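Local coordinates for penicillin binding protein 2X (Streptococcus thermophilus, PDB 5U47) that probably acts as a transpeptidase that cross-links peptidoglycan strands during septal wall synthesis and is the kind of enzyme that beta-lactams inactivate by acylation, at residues 256-268 with 277-289. The protein carries 1 engineered substitution. Sequence-based numbering, arbitrary orientation.
Sequences GEILATTQRPTYN and KKGYDWVNRLYEA
The hydroxyl of Tyr280 meets the ring of Tyr267 at its edge, near the ring plane, with OH 3.3 Å from Tyr267 CD1. That hydroxyl is also hydrogen-bonded to Glu152. Pro265, which follows a cis peptide bond, lays CG 4.0 Å from Tyr280 CD1. The Tyr280 ring has Trp282 at its edge, in plane, and places its CE2 over the centre of one indole face.

The amide of Gln263 is the polar hub. Its CG sits between the backbone N and the carbonyl carbon (chi1 75°), and the extended chain beyond carries the amide to the 277-289 loop. Gln263 OE1 accepts from Arg285 N at 2.8 Å, nearly straight at 172°. Gln263 NE2 donates to Val283 O at 3.0 Å, close to the amide plane. The Arg285 chain crosses at about a right angle, with CG 3.5 Å from Gln263 CD. Its guanidinium holds Asp281 OD2 at its edge in a salt bridge.

Water 1 joins Gln263 NE2, Pro265 O and Asp281 O; water 2 links Arg264 O to Arg285 NH1. One side-chain amide thus binds the loop backbone, tying an irregular loop of the transpeptidase domain to outermost strand 258-264. Using both amide ends fixes its rotation.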
loop_
_atom_site.group_PDB
_atom_site.type_symbol
_atom_site.label_atom_id
_atom_site.label_comp_id
_atom_site.label_asym_id
_atom_site.label_seq_id
_atom_site.Cartn_x
_atom_site.Cartn_y
_atom_site.Cartn_z
ATOM N N GLY A 256 -6.025 8.359 -7.825
ATOM C CA GLY A 256 -5.139 7.232 -7.533
ATOM C C GLY A 256 -5.022 6.884 -6.049
ATOM O O GLY A 256 -4.280 5.965 -5.682
ATOM N N GLU A 257 -5.732 7.610 -5.188
ATOM C CA GLU A 257 -5.693 7.351 -3.743
ATOM C C GLU A 257 -6.329 6.023 -3.409
ATOM O O GLU A 257 -7.421 5.716 -3.916
ATOM C CB GLU A 257 -6.468 8.424 -2.979
ATOM C CG GLU A 257 -5.882 9.822 -2.981
ATOM C CD GLU A 257 -6.925 10.813 -2.487
ATOM O OE1 GLU A 257 -7.843 11.159 -3.302
ATOM O OE2 GLU A 257 -6.853 11.200 -1.289
ATOM N N ILE A 258 -5.667 5.245 -2.557
ATOM C CA ILE A 258 -6.202 3.959 -2.091
ATOM C C ILE A 258 -7.120 4.239 -0.883
ATOM O O ILE A 258 -6.648 4.579 0.192
ATOM C CB ILE A 258 -5.076 2.977 -1.751
ATOM C CG1 ILE A 258 -4.290 2.657 -3.039
ATOM C CG2 ILE A 258 -5.635 1.712 -1.116
ATOM C CD1 ILE A 258 -2.962 1.947 -2.815
ATOM N N LEU A 259 -8.420 4.057 -1.082
ATOM C CA LEU A 259 -9.437 4.364 -0.073
ATOM C C LEU A 259 -9.729 3.207 0.859
ATOM O O LEU A 259 -10.161 3.419 1.987
ATOM C CB LEU A 259 -10.713 4.838 -0.749
ATOM C CG LEU A 259 -10.530 6.066 -1.647
ATOM C CD1 LEU A 259 -11.813 6.452 -2.364
ATOM C CD2 LEU A 259 -10.033 7.227 -0.827
ATOM N N ALA A 260 -9.524 1.988 0.383
ATOM C CA ALA A 260 -9.674 0.831 1.226
ATOM C C ALA A 260 -8.932 -0.334 0.621
ATOM O O ALA A 260 -8.887 -0.484 -0.599
ATOM C CB ALA A 260 -11.144 0.492 1.414
ATOM N N THR A 261 -8.325 -1.166 1.459
ATOM C CA THR A 261 -7.597 -2.312 0.926
ATOM C C THR A 261 -7.540 -3.415 1.956
ATOM O O THR A 261 -7.292 -3.159 3.125
ATOM C CB THR A 261 -6.185 -1.914 0.432
ATOM O OG1 THR A 261 -5.581 -3.018 -0.251
ATOM C CG2 THR A 261 -5.288 -1.434 1.553
ATOM N N THR A 262 -7.786 -4.639 1.526
ATOM C CA THR A 262 -7.735 -5.749 2.443
ATOM C C THR A 262 -7.387 -7.050 1.736
ATOM O O THR A 262 -7.465 -7.160 0.497
ATOM C CB THR A 262 -9.071 -5.892 3.229
ATOM O OG1 THR A 262 -8.840 -6.611 4.457
ATOM C CG2 THR A 262 -10.138 -6.579 2.385
ATOM N N GLN A 263 -6.983 -8.028 2.534
ATOM C CA GLN A 263 -6.701 -9.346 2.014
ATOM C C GLN A 263 -7.125 -10.376 3.017
ATOM O O GLN A 263 -7.306 -10.057 4.181
ATOM C CB GLN A 263 -5.225 -9.521 1.688
ATOM C CG GLN A 263 -4.291 -9.706 2.869
ATOM C CD GLN A 263 -2.845 -9.802 2.403
ATOM O OE1 GLN A 263 -2.334 -8.895 1.741
ATOM N NE2 GLN A 263 -2.194 -10.899 2.729
ATOM N N ARG A 264 -7.302 -11.607 2.532
ATOM C CA ARG A 264 -7.697 -12.721 3.328
ATOM C C ARG A 264 -6.773 -13.881 2.953
ATOM O O ARG A 264 -6.387 -13.992 1.800
ATOM C CB ARG A 264 -9.165 -13.084 3.075
ATOM C CG ARG A 264 -10.172 -12.037 3.577
ATOM C CD ARG A 264 -10.186 -12.009 5.097
ATOM N NE ARG A 264 -11.148 -11.062 5.664
ATOM C CZ ARG A 264 -10.956 -9.741 5.783
ATOM N NH1 ARG A 264 -9.857 -9.161 5.325
ATOM N NH2 ARG A 264 -11.899 -8.976 6.338
ATOM N N PRO A 265 -6.388 -14.722 3.915
ATOM C CA PRO A 265 -6.762 -14.596 5.329
ATOM C C PRO A 265 -6.056 -13.421 5.980
ATOM O O PRO A 265 -5.049 -12.946 5.460
ATOM C CB PRO A 265 -6.258 -15.923 5.948
ATOM C CG PRO A 265 -5.157 -16.339 5.038
ATOM C CD PRO A 265 -5.638 -15.963 3.667
ATOM N N THR A 266 -6.577 -12.969 7.114
ATOM C CA THR A 266 -6.023 -11.805 7.790
ATOM C C THR A 266 -5.844 -12.092 9.260
ATOM O O THR A 266 -5.963 -13.245 9.685
ATOM C CB THR A 266 -6.917 -10.563 7.547
ATOM O OG1 THR A 266 -6.255 -9.356 7.987
ATOM C CG2 THR A 266 -8.269 -10.728 8.250
ATOM N N TYR A 267 -5.515 -11.048 10.021
ATOM C CA TYR A 267 -5.362 -11.151 11.468
ATOM C C TYR A 267 -5.810 -9.864 12.165
ATOM O O TYR A 267 -5.939 -8.797 11.536
ATOM C CB TYR A 267 -3.893 -11.451 11.842
ATOM C CG TYR A 267 -2.892 -10.356 11.496
ATOM C CD1 TYR A 267 -2.323 -10.276 10.231
ATOM C CD2 TYR A 267 -2.487 -9.417 12.451
ATOM C CE1 TYR A 267 -1.402 -9.273 9.910
ATOM C CE2 TYR A 267 -1.566 -8.429 12.151
ATOM C CZ TYR A 267 -1.018 -8.366 10.870
ATOM O OH TYR A 267 -0.100 -7.384 10.556
ATOM N N ASN A 268 -6.040 -9.972 13.466
ATOM C CA ASN A 268 -6.357 -8.797 14.296
ATOM C C ASN A 268 -5.037 -8.091 14.589
ATOM O O ASN A 268 -4.145 -8.676 15.224
ATOM C CB ASN A 268 -7.047 -9.223 15.580
ATOM C CG ASN A 268 -7.467 -8.043 16.438
ATOM O OD1 ASN A 268 -6.673 -7.128 16.704
ATOM N ND2 ASN A 268 -8.723 -8.058 16.876
ATOM N N LYS A 277 -2.961 -19.156 12.533
ATOM C CA LYS A 277 -4.047 -20.026 12.081
ATOM C C LYS A 277 -3.515 -20.840 10.910
ATOM O O LYS A 277 -2.632 -20.381 10.180
ATOM C CB LYS A 277 -5.240 -19.171 11.641
ATOM C CG LYS A 277 -6.576 -19.890 11.540
ATOM C CD LYS A 277 -7.123 -20.254 12.914
ATOM C CE LYS A 277 -8.473 -20.948 12.815
ATOM N NZ LYS A 277 -8.940 -21.412 14.156
ATOM N N LYS A 278 -4.012 -22.065 10.760
ATOM C CA LYS A 278 -3.634 -22.897 9.626
ATOM C C LYS A 278 -4.084 -22.211 8.351
ATOM O O LYS A 278 -5.201 -21.732 8.275
ATOM C CB LYS A 278 -4.292 -24.272 9.704
ATOM C CG LYS A 278 -3.944 -25.158 8.523
ATOM C CD LYS A 278 -4.328 -26.600 8.766
ATOM C CE LYS A 278 -3.796 -27.480 7.652
ATOM N NZ LYS A 278 -4.004 -28.907 7.991
ATOM N N GLY A 279 -3.204 -22.156 7.364
ATOM C CA GLY A 279 -3.528 -21.525 6.097
ATOM C C GLY A 279 -3.180 -20.054 6.043
ATOM O O GLY A 279 -3.256 -19.462 4.980
ATOM N N TYR A 280 -2.786 -19.446 7.166
ATOM C CA TYR A 280 -2.420 -18.032 7.094
ATOM C C TYR A 280 -1.257 -17.872 6.101
ATOM O O TYR A 280 -0.330 -18.664 6.096
ATOM C CB TYR A 280 -2.070 -17.407 8.453
ATOM C CG TYR A 280 -1.776 -15.938 8.282
ATOM C CD1 TYR A 280 -2.803 -15.038 7.971
ATOM C CD2 TYR A 280 -0.467 -15.441 8.344
ATOM C CE1 TYR A 280 -2.536 -13.697 7.761
ATOM C CE2 TYR A 280 -0.199 -14.094 8.136
ATOM C CZ TYR A 280 -1.245 -13.234 7.847
ATOM O OH TYR A 280 -1.007 -11.918 7.637
ATOM N N ASP A 281 -1.346 -16.843 5.265
ATOM C CA ASP A 281 -0.376 -16.550 4.225
ATOM C C ASP A 281 0.233 -15.199 4.547
ATOM O O ASP A 281 -0.491 -14.203 4.633
ATOM C CB ASP A 281 -1.102 -16.494 2.876
ATOM C CG ASP A 281 -0.150 -16.421 1.669
ATOM O OD1 ASP A 281 1.031 -16.057 1.812
ATOM O OD2 ASP A 281 -0.620 -16.727 0.549
ATOM N N TRP A 282 1.554 -15.174 4.707
ATOM C CA TRP A 282 2.278 -13.962 5.065
ATOM C C TRP A 282 2.563 -13.018 3.894
ATOM O O TRP A 282 3.051 -11.920 4.106
ATOM C CB TRP A 282 3.606 -14.349 5.728
ATOM C CG TRP A 282 3.425 -14.996 7.074
ATOM C CD1 TRP A 282 3.213 -16.308 7.331
ATOM C CD2 TRP A 282 3.425 -14.328 8.340
ATOM N NE1 TRP A 282 3.071 -16.508 8.690
ATOM C CE2 TRP A 282 3.202 -15.308 9.330
ATOM C CE3 TRP A 282 3.577 -12.995 8.731
ATOM C CZ2 TRP A 282 3.147 -14.999 10.692
ATOM C CZ3 TRP A 282 3.518 -12.688 10.087
ATOM C CH2 TRP A 282 3.308 -13.692 11.050
ATOM N N VAL A 283 2.251 -13.429 2.669
ATOM C CA VAL A 283 2.572 -12.622 1.483
ATOM C C VAL A 283 1.592 -11.467 1.348
ATOM O O VAL A 283 0.389 -11.661 1.501
ATOM C CB VAL A 283 2.575 -13.504 0.217
ATOM C CG1 VAL A 283 2.884 -12.693 -1.018
ATOM C CG2 VAL A 283 3.624 -14.626 0.353
ATOM N N ASN A 284 2.109 -10.258 1.112
ATOM C CA ASN A 284 1.246 -9.085 0.953
ATOM C C ASN A 284 0.640 -9.118 -0.444
ATOM O O ASN A 284 1.361 -9.095 -1.451
ATOM C CB ASN A 284 2.017 -7.793 1.217
ATOM C CG ASN A 284 1.111 -6.579 1.274
ATOM O OD1 ASN A 284 0.516 -6.192 0.259
ATOM N ND2 ASN A 284 0.998 -5.970 2.455
ATOM N N ARG A 285 -0.687 -9.172 -0.509
ATOM C CA ARG A 285 -1.353 -9.272 -1.797
ATOM C C ARG A 285 -1.455 -7.991 -2.585
ATOM O O ARG A 285 -1.818 -8.049 -3.745
ATOM C CB ARG A 285 -2.755 -9.830 -1.664
ATOM C CG ARG A 285 -2.836 -11.073 -0.825
ATOM C CD ARG A 285 -3.691 -12.122 -1.507
ATOM N NE ARG A 285 -2.836 -12.898 -2.387
ATOM C CZ ARG A 285 -2.045 -13.887 -1.981
ATOM N NH1 ARG A 285 -1.982 -14.225 -0.698
ATOM N NH2 ARG A 285 -1.307 -14.534 -2.865
ATOM N N LEU A 286 -1.179 -6.842 -1.962
ATOM C CA LEU A 286 -1.228 -5.595 -2.697
ATOM C C LEU A 286 0.030 -5.393 -3.543
ATOM O O LEU A 286 -0.063 -4.971 -4.694
ATOM C CB LEU A 286 -1.410 -4.405 -1.748
ATOM C CG LEU A 286 -1.475 -3.017 -2.393
ATOM C CD1 LEU A 286 -2.593 -2.914 -3.437
ATOM C CD2 LEU A 286 -1.638 -1.965 -1.333
ATOM N N TYR A 287 1.200 -5.686 -2.985
ATOM C CA TYR A 287 2.441 -5.383 -3.709
ATOM C C TYR A 287 3.559 -6.424 -3.735
ATOM O O TYR A 287 4.583 -6.185 -4.386
ATOM C CB TYR A 287 3.017 -4.039 -3.185
ATOM C CG TYR A 287 3.256 -4.039 -1.713
ATOM C CD1 TYR A 287 4.428 -4.552 -1.178
ATOM C CD2 TYR A 287 2.292 -3.556 -0.840
ATOM C CE1 TYR A 287 4.650 -4.566 0.195
ATOM C CE2 TYR A 287 2.497 -3.571 0.519
ATOM C CZ TYR A 287 3.692 -4.074 1.029
ATOM O OH TYR A 287 3.883 -4.114 2.381
ATOM N N GLU A 288 3.389 -7.553 -3.050
ATOM C CA GLU A 288 4.422 -8.595 -3.037
ATOM C C GLU A 288 4.072 -9.760 -3.928
ATOM O O GLU A 288 4.899 -10.204 -4.729
ATOM C CB GLU A 288 4.678 -9.107 -1.619
ATOM C CG GLU A 288 5.309 -8.084 -0.711
ATOM C CD GLU A 288 5.641 -8.638 0.653
ATOM O OE1 GLU A 288 5.053 -9.681 1.028
ATOM O OE2 GLU A 288 6.486 -8.018 1.344
ATOM N N ALA A 289 2.853 -10.272 -3.778
ATOM C CA ALA A 289 2.405 -11.424 -4.568
ATOM C C ALA A 289 2.472 -11.157 -6.083
ATOM O O ALA A 289 2.030 -10.113 -6.538
ATOM C CB ALA A 289 0.969 -11.791 -4.195
HETATM O O HOH W 1 -2.891 -13.481 4.010
HETATM O O HOH W 2 -3.776 -13.547 1.565
#